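Local coordinates for protein 6-phosphogluconate dehydratase (Shewanella oneidensis, PDB 2GP4) that probably catalyses the dehydration of 6-phosphogluconate in the Entner-Doudoroff pathway, using an iron-sulfur cluster that this apo form lacks, at residues A[493-498]-A[547-552]; A[530-535]-A[539-544]; A[564-567]-A[572-575]. All coordinates share one frame; numbering follows the deposited sequence.

How the contacts relate
All three contacts belong to the C-terminal part of the chain and reach the same mixed sheet. Their centres are about 14 to 16 Å apart. Contact 2 falls within the span of chain between the two segments of contact 1. Contact 3, the hairpin of strands 563-567 and 572-575, follows both. Contacts 1 and 2 sit at loops beside the neighbouring parallel strands 490-494, 524-528 and 541-546, and meet through Gln497 and Gly530. In contact 3, Ile564 touches Val493 of contact 1, and Leu573 touches Ala542 of contact 2. Together they join the hairpin and the strand-end loops into the core of the C-terminal domain. Contact 2 lies nearest the chain's centre, toward the helical part.

Contact 1 (A[493-498]-A[547-552]); sequences VVKGQG and PEAIDG
Glu548 lays its carboxylate against the backbone of Gly498, with Glu548 OE2 3.4 Å from Gly498 CA. Its CG lies between the backbone N and the carbonyl carbon (chi1 67°), and the extended chain beyond carries the carboxylate to Gly498. Beside it, Ala549 CB is 3.9 Å from Lys495 CB and equally far from Gly496 N. These touches are van der Waals packing. Both glycines fit their places: Gly496 has a positive phi (68°), which favours glycine, and a CB on Gly498 would clash with the Glu548 carboxylate.

The polar ends have partners further out. Gly498 is the N-cap of helix 499-502. Glu548 OE1 accepts the backbone N-H of Lys500, and OE2 accepts that of Ala501 weakly. The Lys495 chain leads away, and its NZ hydrogen-bonds Thr588 OG1. Gln497 NE2 donates to Lys495 O at 3.0 Å, closing a bond within the loop. Asp529 ties the two loops together: its OD2 accepts both Gly496 N and Ala549 N, while its OD1 accepts Gln497 N.

Asp529 follows strand 524-528. The contact is therefore a meeting of loops at the C-terminal ends of three neighbouring parallel strands of the C-terminal domain's mixed sheet.

Contact 2 (A[530-535]-A[539-544]); sequences GRMSGA and VPAAIH
Bends at chi2 (76°) and chi3 (112°) curl Met532, present as selenomethionine, toward the opposing strand, where Met532 CE meets Ala541 CB at 3.6 Å. In His544, CG sits beside the backbone N and opposite the carbonyl carbon (chi1 -55°), which swings the ring edge over to Gly530 O and Arg531 CB. The motif is a crossover between parallel neighbours: the loop leaving strand 524-528 folds back along strand 541-546, which it leads into.

One backbone bond joins the two. His544 N donates to Gly530 O at 2.8 Å. The same Gly530 O lies at the edge of the imidazole, 3.3 Å from His544 CD2. His544 also marks a corner in the strand. Further along, Ile543 CG2 packs on Met532 SE at 4.2 Å. The selenium is a label in place of sulfur.

Arg531 touches the ring with its CB alone. Its guanidinium end leads elsewhere: NE donates to Met504 O and NH1 to Asn322 OD1. Gly534 shares a backbone hydrogen bond with Thr321, just before helix 322-333, so the loop connects the sheet with the helical part of the chain.

With an alanine in place of His544, the edge contacts to Gly530 O and Arg531 CB would go, and a gap would probably open between loop and strand. At the ring edge, close to its plane, His544 NE2 comes within 3.5 Å of Arg531 CB.

Contact 3 (A[564-567]-A[572-575]); sequences IRVD and ELSL
Arg565 and Ser574 form a hydrogen-bonded pair of an antiparallel beta hairpin. Arg565 N donates to Ser574 O at 2.8 Å, and Ser574 N returns a bond to Arg565 O at 3.0 Å. Asp567 and Glu572 pair in the same way next to the turn. Asp567 N donates to Glu572 O at 2.8 Å; the return bond from Glu572 N is weak. CA-H...O contacts reinforce the pairing, from Ile564 CA to Ser574 O and from Leu573 CA to Arg565 O. The short strands run 178° apart in direction.

Charged and polar groups occupy one face. Arg565 crosses to Glu572 with its CG anti to the backbone N (chi1 -177°) and a bend further out at chi3. Arg565 NH1 reaches Glu572 OE2 at 3.0 Å in a salt bridge whose hydrogen bond is weak. The oxygen lies at the guanidinium edge, yet the two flat groups are turned 41° from each other. Ser574 OG donates to the same Glu572 OE2 at 2.8 Å, on the anti side of the carboxylate and out of its plane. Two groups thus grip one oxygen. Arg565 NE has a second acid, Glu465. Asp567 OD1 turns instead to the backbone N of Thr570 in the connecting turn.

The other face is apolar. Ile564 CG1 meets Leu575 CD1 at 3.5 Å. Val566 CB lies more loosely beside Leu573 CD1, at 4.2 Å.

Strand 563-567 bonds on its other side to strand 463-471. Its apolar face rests on strands 524-528 and 490-494, through Met527, Ala525 and Val491. Leu573 also shares a backbone bond with Lys444 of strand 440-445, at the other end of the sheet, which suggests that the sheet curls round toward closure.

Contact 1 (A[493-498]-A[547-552])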
ATOM      1  N   VAL A 493      24.907  -2.905  -1.524  1.00 20.46           N
ATOM      2  CA  VAL A 493      24.266  -2.851  -0.217  1.00 19.79           C
ATOM      3  C   VAL A 493      24.165  -1.403   0.233  1.00 19.68           C
ATOM      4  O   VAL A 493      25.178  -0.710   0.369  1.00 19.70           O
ATOM      5  CB  VAL A 493      25.067  -3.658   0.841  1.00 20.23           C
ATOM      6  CG1 VAL A 493      24.492  -3.453   2.254  1.00 19.51           C
ATOM      7  CG2 VAL A 493      25.123  -5.144   0.468  1.00 19.53           C
ATOM      8  N   VAL A 494      22.934  -0.955   0.461  1.00 19.23           N
ATOM      9  CA  VAL A 494      22.671   0.395   0.930  1.00 18.72           C
ATOM     10  C   VAL A 494      22.057   0.321   2.326  1.00 18.67           C
ATOM     11  O   VAL A 494      20.907  -0.085   2.495  1.00 18.90           O
ATOM     12  CB  VAL A 494      21.730   1.156  -0.025  1.00 18.78           C
ATOM     13  CG1 VAL A 494      21.642   2.620   0.375  1.00 18.65           C
ATOM     14  CG2 VAL A 494      22.199   1.020  -1.483  1.00 18.49           C
ATOM     15  N   LYS A 495      22.834   0.707   3.330  1.00 18.19           N
ATOM     16  CA  LYS A 495      22.380   0.593   4.702  1.00 17.77           C
ATOM     17  C   LYS A 495      22.079   1.962   5.313  1.00 17.52           C
ATOM     18  O   LYS A 495      22.330   3.000   4.685  1.00 17.30           O
ATOM     19  CB  LYS A 495      23.392  -0.201   5.537  1.00 17.93           C
ATOM     20  CG  LYS A 495      24.800   0.370   5.535  1.00 18.06           C
ATOM     21  CD  LYS A 495      25.675  -0.372   6.514  1.00 18.06           C
ATOM     22  CE  LYS A 495      27.037   0.287   6.629  1.00 17.91           C
ATOM     23  NZ  LYS A 495      27.936  -0.532   7.487  1.00 18.55           N
ATOM     24  N   GLY A 496      21.517   1.945   6.523  1.00 16.98           N
ATOM     25  CA  GLY A 496      21.110   3.162   7.229  1.00 16.82           C
ATOM     26  C   GLY A 496      19.938   3.855   6.563  1.00 16.75           C
ATOM     27  O   GLY A 496      19.833   5.084   6.590  1.00 16.62           O
ATOM     28  N   GLN A 497      19.053   3.064   5.963  1.00 16.85           N
ATOM     29  CA  GLN A 497      17.943   3.606   5.185  1.00 16.91           C
ATOM     30  C   GLN A 497      16.588   3.146   5.720  1.00 16.84           C
ATOM     31  O   GLN A 497      15.553   3.399   5.107  1.00 16.68           O
ATOM     32  CB  GLN A 497      18.087   3.238   3.694  1.00 17.23           C
ATOM     33  CG  GLN A 497      19.397   3.668   3.021  1.00 17.24           C
ATOM     34  CD  GLN A 497      19.716   5.152   3.174  1.00 18.52           C
ATOM     35  OE1 GLN A 497      18.867   6.020   2.945  1.00 18.38           O
ATOM     36  NE2 GLN A 497      20.959   5.447   3.556  1.00 19.17           N
ATOM     37  N   GLY A 498      16.602   2.476   6.868  1.00 16.75           N
ATOM     38  CA  GLY A 498      15.379   1.989   7.486  1.00 16.88           C
ATOM     39  C   GLY A 498      14.593   3.083   8.187  1.00 17.31           C
ATOM     40  O   GLY A 498      15.051   4.230   8.267  1.00 17.32           O
ATOM     41  N   PRO A 547      16.388  -7.228  10.674  1.00 19.46           N
ATOM     42  CA  PRO A 547      16.575  -5.911  11.317  1.00 19.69           C
ATOM     43  C   PRO A 547      17.420  -4.948  10.485  1.00 20.04           C
ATOM     44  O   PRO A 547      18.357  -5.377   9.806  1.00 20.36           O
ATOM     45  CB  PRO A 547      17.303  -6.258  12.627  1.00 19.53           C
ATOM     46  CG  PRO A 547      17.033  -7.703  12.855  1.00 19.17           C
ATOM     47  CD  PRO A 547      17.006  -8.301  11.475  1.00 19.56           C
ATOM     48  N   GLU A 548      17.078  -3.662  10.523  1.00 20.37           N
ATOM     49  CA  GLU A 548      17.851  -2.640   9.821  1.00 20.74           C
ATOM     50  C   GLU A 548      19.246  -2.489  10.435  1.00 21.02           C
ATOM     51  O   GLU A 548      19.526  -3.066  11.493  1.00 20.95           O
ATOM     52  CB  GLU A 548      17.102  -1.296   9.753  1.00 20.68           C
ATOM     53  CG  GLU A 548      16.874  -0.559  11.067  1.00 20.24           C
ATOM     54  CD  GLU A 548      16.260   0.826  10.844  1.00 21.08           C
ATOM     55  OE1 GLU A 548      15.029   0.983  11.023  1.00 21.20           O
ATOM     56  OE2 GLU A 548      17.003   1.764  10.470  1.00 21.28           O
ATOM     57  N   ALA A 549      20.118  -1.741   9.758  1.00 21.35           N
ATOM     58  CA  ALA A 549      21.515  -1.609  10.182  1.00 21.65           C
ATOM     59  C   ALA A 549      21.647  -1.133  11.632  1.00 21.85           C
ATOM     60  O   ALA A 549      22.294  -1.798  12.443  1.00 22.11           O
ATOM     61  CB  ALA A 549      22.295  -0.704   9.228  1.00 21.53           C
ATOM     62  N   ILE A 550      21.007  -0.014  11.962  1.00 22.25           N
ATOM     63  CA  ILE A 550      21.103   0.554  13.315  1.00 22.85           C
ATOM     64  C   ILE A 550      20.316  -0.221  14.385  1.00 23.28           C
ATOM     65  O   ILE A 550      20.430   0.075  15.577  1.00 23.48           O
ATOM     66  CB  ILE A 550      20.743   2.070  13.364  1.00 22.87           C
ATOM     67  CG1 ILE A 550      19.259   2.305  13.069  1.00 22.64           C
ATOM     68  CG2 ILE A 550      21.666   2.882  12.433  1.00 22.40           C
ATOM     69  CD1 ILE A 550      18.744   3.611  13.630  1.00 22.48           C
ATOM     70  N   ASP A 551      19.525  -1.207  13.960  1.00 23.63           N
ATOM     71  CA  ASP A 551      18.888  -2.134  14.893  1.00 24.18           C
ATOM     72  C   ASP A 551      19.754  -3.376  15.149  1.00 24.23           C
ATOM     73  O   ASP A 551      19.338  -4.297  15.849  1.00 24.49           O
ATOM     74  CB  ASP A 551      17.490  -2.535  14.408  1.00 24.33           C
ATOM     75  CG  ASP A 551      16.391  -1.649  14.980  1.00 25.36           C
ATOM     76  OD1 ASP A 551      16.468  -1.293  16.176  1.00 26.86           O
ATOM     77  OD2 ASP A 551      15.438  -1.317  14.240  1.00 25.69           O
ATOM     78  N   GLY A 552      20.956  -3.392  14.577  1.00 24.27           N
ATOM     79  CA  GLY A 552      21.916  -4.472  14.803  1.00 24.06           C
ATOM     80  C   GLY A 552      21.816  -5.607  13.803  1.00 23.96           C
ATOM     81  O   GLY A 552      22.379  -6.678  14.015  1.00 23.80           O
TER

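Contact 2 (A[530-535]-A[539-544])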
ATOM      1  N   GLY A 530      16.068  -0.065   3.531  1.00 24.50           N
ATOM      2  CA  GLY A 530      15.092   0.924   3.112  1.00 25.09           C
ATOM      3  C   GLY A 530      14.229   0.454   1.956  1.00 25.69           C
ATOM      4  O   GLY A 530      13.887  -0.724   1.862  1.00 25.65           O
ATOM      5  N   ARG A 531      13.896   1.389   1.072  1.00 26.52           N
ATOM      6  CA  ARG A 531      12.945   1.168  -0.010  1.00 27.40           C
ATOM      7  C   ARG A 531      13.267   2.087  -1.183  1.00 28.43           C
ATOM      8  O   ARG A 531      13.977   3.077  -1.020  1.00 28.53           O
ATOM      9  CB  ARG A 531      11.517   1.446   0.487  1.00 27.33           C
ATOM     10  CG  ARG A 531      11.314   2.856   1.057  1.00 26.96           C
ATOM     11  CD  ARG A 531       9.859   3.168   1.306  1.00 27.02           C
ATOM     12  NE  ARG A 531       9.675   4.490   1.914  1.00 27.20           N
ATOM     13  CZ  ARG A 531       8.495   5.091   2.088  1.00 26.98           C
ATOM     14  NH1 ARG A 531       7.370   4.497   1.703  1.00 26.79           N
ATOM     15  NH2 ARG A 531       8.436   6.292   2.651  1.00 26.22           N
HETATM   16  N   MSE A 532      12.744   1.760  -2.358  1.00 29.96           N
HETATM   17  CA  MSE A 532      12.830   2.651  -3.513  1.00 31.74           C
HETATM   18  C   MSE A 532      11.493   3.365  -3.715  1.00 31.75           C
HETATM   19  O   MSE A 532      10.720   3.513  -2.769  1.00 32.02           O
HETATM   20  CB  MSE A 532      13.235   1.875  -4.766  1.00 33.11           C
HETATM   21  CG  MSE A 532      14.729   1.757  -4.950  1.00 36.05           C
HETATM   22 SE   MSE A 532      15.522   0.445  -3.758  1.00 48.14          SE
HETATM   23  CE  MSE A 532      16.026  -0.871  -5.106  1.00 40.29           C
ATOM     24  N   SER A 533      11.225   3.798  -4.944  1.00 32.04           N
ATOM     25  CA  SER A 533       9.950   4.433  -5.311  1.00 32.18           C
ATOM     26  C   SER A 533       8.705   3.611  -4.947  1.00 32.26           C
ATOM     27  O   SER A 533       7.595   4.144  -4.899  1.00 32.64           O
ATOM     28  CB  SER A 533       9.930   4.726  -6.812  1.00 32.04           C
ATOM     29  OG  SER A 533      10.140   3.540  -7.564  1.00 32.37           O
ATOM     30  N   GLY A 534       8.889   2.316  -4.703  1.00 32.07           N
ATOM     31  CA  GLY A 534       7.762   1.410  -4.499  1.00 31.98           C
ATOM     32  C   GLY A 534       7.354   0.662  -5.760  1.00 31.77           C
ATOM     33  O   GLY A 534       6.549  -0.272  -5.699  1.00 31.83           O
ATOM     34  N   ALA A 535       7.916   1.072  -6.897  1.00 31.35           N
ATOM     35  CA  ALA A 535       7.638   0.449  -8.190  1.00 31.27           C
ATOM     36  C   ALA A 535       8.458  -0.839  -8.398  1.00 31.06           C
ATOM     37  O   ALA A 535       9.293  -1.191  -7.559  1.00 31.31           O
ATOM     38  CB  ALA A 535       7.902   1.451  -9.326  1.00 31.13           C
ATOM     39  N   VAL A 539      15.944  -5.071 -12.037  1.00 22.12           N
ATOM     40  CA  VAL A 539      17.065  -5.538 -11.237  1.00 21.19           C
ATOM     41  C   VAL A 539      16.526  -6.136  -9.942  1.00 20.60           C
ATOM     42  O   VAL A 539      15.686  -5.517  -9.283  1.00 20.55           O
ATOM     43  CB  VAL A 539      18.060  -4.391 -10.959  1.00 21.34           C
ATOM     44  CG1 VAL A 539      19.074  -4.778  -9.883  1.00 21.27           C
ATOM     45  CG2 VAL A 539      18.767  -3.989 -12.249  1.00 20.69           C
ATOM     46  N   PRO A 540      16.989  -7.349  -9.579  1.00 20.06           N
ATOM     47  CA  PRO A 540      16.524  -7.948  -8.328  1.00 19.57           C
ATOM     48  C   PRO A 540      16.893  -7.053  -7.153  1.00 19.27           C
ATOM     49  O   PRO A 540      18.062  -6.677  -6.998  1.00 19.07           O
ATOM     50  CB  PRO A 540      17.300  -9.273  -8.256  1.00 19.36           C
ATOM     51  CG  PRO A 540      18.478  -9.076  -9.164  1.00 19.42           C
ATOM     52  CD  PRO A 540      17.961  -8.221 -10.270  1.00 19.99           C
ATOM     53  N   ALA A 541      15.897  -6.698  -6.350  1.00 18.79           N
ATOM     54  CA  ALA A 541      16.128  -5.826  -5.200  1.00 18.40           C
ATOM     55  C   ALA A 541      15.508  -6.395  -3.924  1.00 17.85           C
ATOM     56  O   ALA A 541      14.290  -6.531  -3.825  1.00 17.83           O
ATOM     57  CB  ALA A 541      15.594  -4.431  -5.486  1.00 18.25           C
ATOM     58  N   ALA A 542      16.354  -6.747  -2.960  1.00 17.35           N
ATOM     59  CA  ALA A 542      15.885  -7.131  -1.635  1.00 16.99           C
ATOM     60  C   ALA A 542      15.715  -5.865  -0.806  1.00 16.68           C
ATOM     61  O   ALA A 542      16.688  -5.172  -0.529  1.00 16.64           O
ATOM     62  CB  ALA A 542      16.853  -8.084  -0.981  1.00 16.82           C
ATOM     63  N   ILE A 543      14.470  -5.561  -0.440  1.00 16.61           N
ATOM     64  CA  ILE A 543      14.121  -4.286   0.207  1.00 16.65           C
ATOM     65  C   ILE A 543      13.440  -4.499   1.563  1.00 16.74           C
ATOM     66  O   ILE A 543      12.953  -5.596   1.852  1.00 16.57           O
ATOM     67  CB  ILE A 543      13.213  -3.397  -0.706  1.00 16.78           C
ATOM     68  CG1 ILE A 543      11.879  -4.094  -1.017  1.00 16.79           C
ATOM     69  CG2 ILE A 543      13.937  -3.012  -1.993  1.00 16.94           C
ATOM     70  CD1 ILE A 543      10.824  -3.188  -1.637  1.00 16.52           C
ATOM     71  N   HIS A 544      13.398  -3.446   2.385  1.00 16.84           N
ATOM     72  CA  HIS A 544      12.797  -3.517   3.729  1.00 17.03           C
ATOM     73  C   HIS A 544      13.534  -4.510   4.645  1.00 17.26           C
ATOM     74  O   HIS A 544      12.969  -4.979   5.638  1.00 17.03           O
ATOM     75  CB  HIS A 544      11.294  -3.876   3.656  1.00 16.85           C
ATOM     76  CG  HIS A 544      10.489  -2.966   2.779  1.00 16.36           C
ATOM     77  ND1 HIS A 544       9.113  -2.970   2.771  1.00 16.97           N
ATOM     78  CD2 HIS A 544      10.866  -2.024   1.881  1.00 16.07           C
ATOM     79  CE1 HIS A 544       8.676  -2.072   1.906  1.00 16.84           C
ATOM     80  NE2 HIS A 544       9.720  -1.484   1.352  1.00 16.10           N
TER

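Contact 3 (A[564-567]-A[572-575])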
ATOM      1  N   ILE A 564      27.227 -12.328  -1.216  1.00 24.11           N
ATOM      2  CA  ILE A 564      25.818 -12.269  -0.855  1.00 23.90           C
ATOM      3  C   ILE A 564      24.997 -12.967  -1.925  1.00 24.07           C
ATOM      4  O   ILE A 564      25.130 -12.668  -3.113  1.00 24.21           O
ATOM      5  CB  ILE A 564      25.339 -10.822  -0.726  1.00 23.89           C
ATOM      6  CG1 ILE A 564      25.691 -10.276   0.653  1.00 23.62           C
ATOM      7  CG2 ILE A 564      23.839 -10.723  -0.985  1.00 23.41           C
ATOM      8  CD1 ILE A 564      25.770  -8.766   0.704  1.00 23.26           C
ATOM      9  N   ARG A 565      24.152 -13.897  -1.495  1.00 24.17           N
ATOM     10  CA  ARG A 565      23.282 -14.614  -2.409  1.00 24.52           C
ATOM     11  C   ARG A 565      21.870 -14.066  -2.273  1.00 24.28           C
ATOM     12  O   ARG A 565      21.256 -14.188  -1.213  1.00 24.49           O
ATOM     13  CB  ARG A 565      23.313 -16.123  -2.118  1.00 24.40           C
ATOM     14  CG  ARG A 565      22.489 -16.980  -3.083  1.00 25.10           C
ATOM     15  CD  ARG A 565      22.406 -18.450  -2.652  1.00 25.18           C
ATOM     16  NE  ARG A 565      23.716 -19.105  -2.629  1.00 27.04           N
ATOM     17  CZ  ARG A 565      24.232 -19.753  -1.584  1.00 27.37           C
ATOM     18  NH1 ARG A 565      23.552 -19.874  -0.448  1.00 27.39           N
ATOM     19  NH2 ARG A 565      25.436 -20.302  -1.682  1.00 27.30           N
ATOM     20  N   VAL A 566      21.375 -13.432  -3.332  1.00 24.19           N
ATOM     21  CA  VAL A 566      19.949 -13.113  -3.434  1.00 24.26           C
ATOM     22  C   VAL A 566      19.287 -14.119  -4.375  1.00 24.08           C
ATOM     23  O   VAL A 566      19.478 -14.084  -5.588  1.00 24.10           O
ATOM     24  CB  VAL A 566      19.666 -11.618  -3.824  1.00 24.40           C
ATOM     25  CG1 VAL A 566      20.436 -11.204  -5.057  1.00 24.90           C
ATOM     26  CG2 VAL A 566      18.172 -11.369  -4.009  1.00 23.88           C
ATOM     27  N   ASP A 567      18.547 -15.045  -3.784  1.00 24.22           N
ATOM     28  CA  ASP A 567      17.874 -16.093  -4.531  1.00 24.37           C
ATOM     29  C   ASP A 567      16.363 -15.909  -4.409  1.00 24.47           C
ATOM     30  O   ASP A 567      15.760 -16.271  -3.399  1.00 24.49           O
ATOM     31  CB  ASP A 567      18.307 -17.467  -4.005  1.00 24.30           C
ATOM     32  CG  ASP A 567      17.955 -18.601  -4.952  1.00 24.64           C
ATOM     33  OD1 ASP A 567      16.807 -18.649  -5.453  1.00 23.52           O
ATOM     34  OD2 ASP A 567      18.833 -19.463  -5.184  1.00 25.61           O
ATOM     35  N   GLU A 572      15.780 -17.353  -0.682  1.00 25.21           N
ATOM     36  CA  GLU A 572      16.962 -17.287   0.159  1.00 25.25           C
ATOM     37  C   GLU A 572      17.665 -15.936   0.020  1.00 24.88           C
ATOM     38  O   GLU A 572      17.829 -15.419  -1.087  1.00 24.74           O
ATOM     39  CB  GLU A 572      17.924 -18.435  -0.178  1.00 25.03           C
ATOM     40  CG  GLU A 572      18.978 -18.724   0.904  1.00 25.67           C
ATOM     41  CD  GLU A 572      20.112 -19.651   0.431  1.00 25.97           C
ATOM     42  OE1 GLU A 572      20.067 -20.147  -0.719  1.00 27.05           O
ATOM     43  OE2 GLU A 572      21.057 -19.880   1.222  1.00 25.89           O
ATOM     44  N   LEU A 573      18.058 -15.377   1.162  1.00 24.53           N
ATOM     45  CA  LEU A 573      18.918 -14.205   1.230  1.00 24.29           C
ATOM     46  C   LEU A 573      20.022 -14.489   2.255  1.00 24.52           C
ATOM     47  O   LEU A 573      19.777 -14.464   3.463  1.00 24.42           O
ATOM     48  CB  LEU A 573      18.104 -12.974   1.630  1.00 24.17           C
ATOM     49  CG  LEU A 573      18.797 -11.616   1.693  1.00 23.71           C
ATOM     50  CD1 LEU A 573      19.143 -11.114   0.297  1.00 23.98           C
ATOM     51  CD2 LEU A 573      17.892 -10.640   2.392  1.00 23.43           C
ATOM     52  N   SER A 574      21.230 -14.768   1.765  1.00 24.53           N
ATOM     53  CA  SER A 574      22.326 -15.190   2.625  1.00 24.82           C
ATOM     54  C   SER A 574      23.597 -14.372   2.451  1.00 25.04           C
ATOM     55  O   SER A 574      24.031 -14.128   1.327  1.00 25.06           O
ATOM     56  CB  SER A 574      22.658 -16.668   2.383  1.00 24.84           C
ATOM     57  OG  SER A 574      21.541 -17.503   2.647  1.00 25.48           O
ATOM     58  N   LEU A 575      24.189 -13.968   3.573  1.00 25.28           N
ATOM     59  CA  LEU A 575      25.557 -13.474   3.596  1.00 25.55           C
ATOM     60  C   LEU A 575      26.484 -14.675   3.793  1.00 26.21           C
ATOM     61  O   LEU A 575      26.410 -15.375   4.805  1.00 26.13           O
ATOM     62  CB  LEU A 575      25.750 -12.440   4.709  1.00 25.56           C
ATOM     63  CG  LEU A 575      27.117 -11.755   4.854  1.00 25.41           C
ATOM     64  CD1 LEU A 575      27.463 -10.909   3.628  1.00 24.43           C
ATOM     65  CD2 LEU A 575      27.180 -10.918   6.131  1.00 24.97           C
TER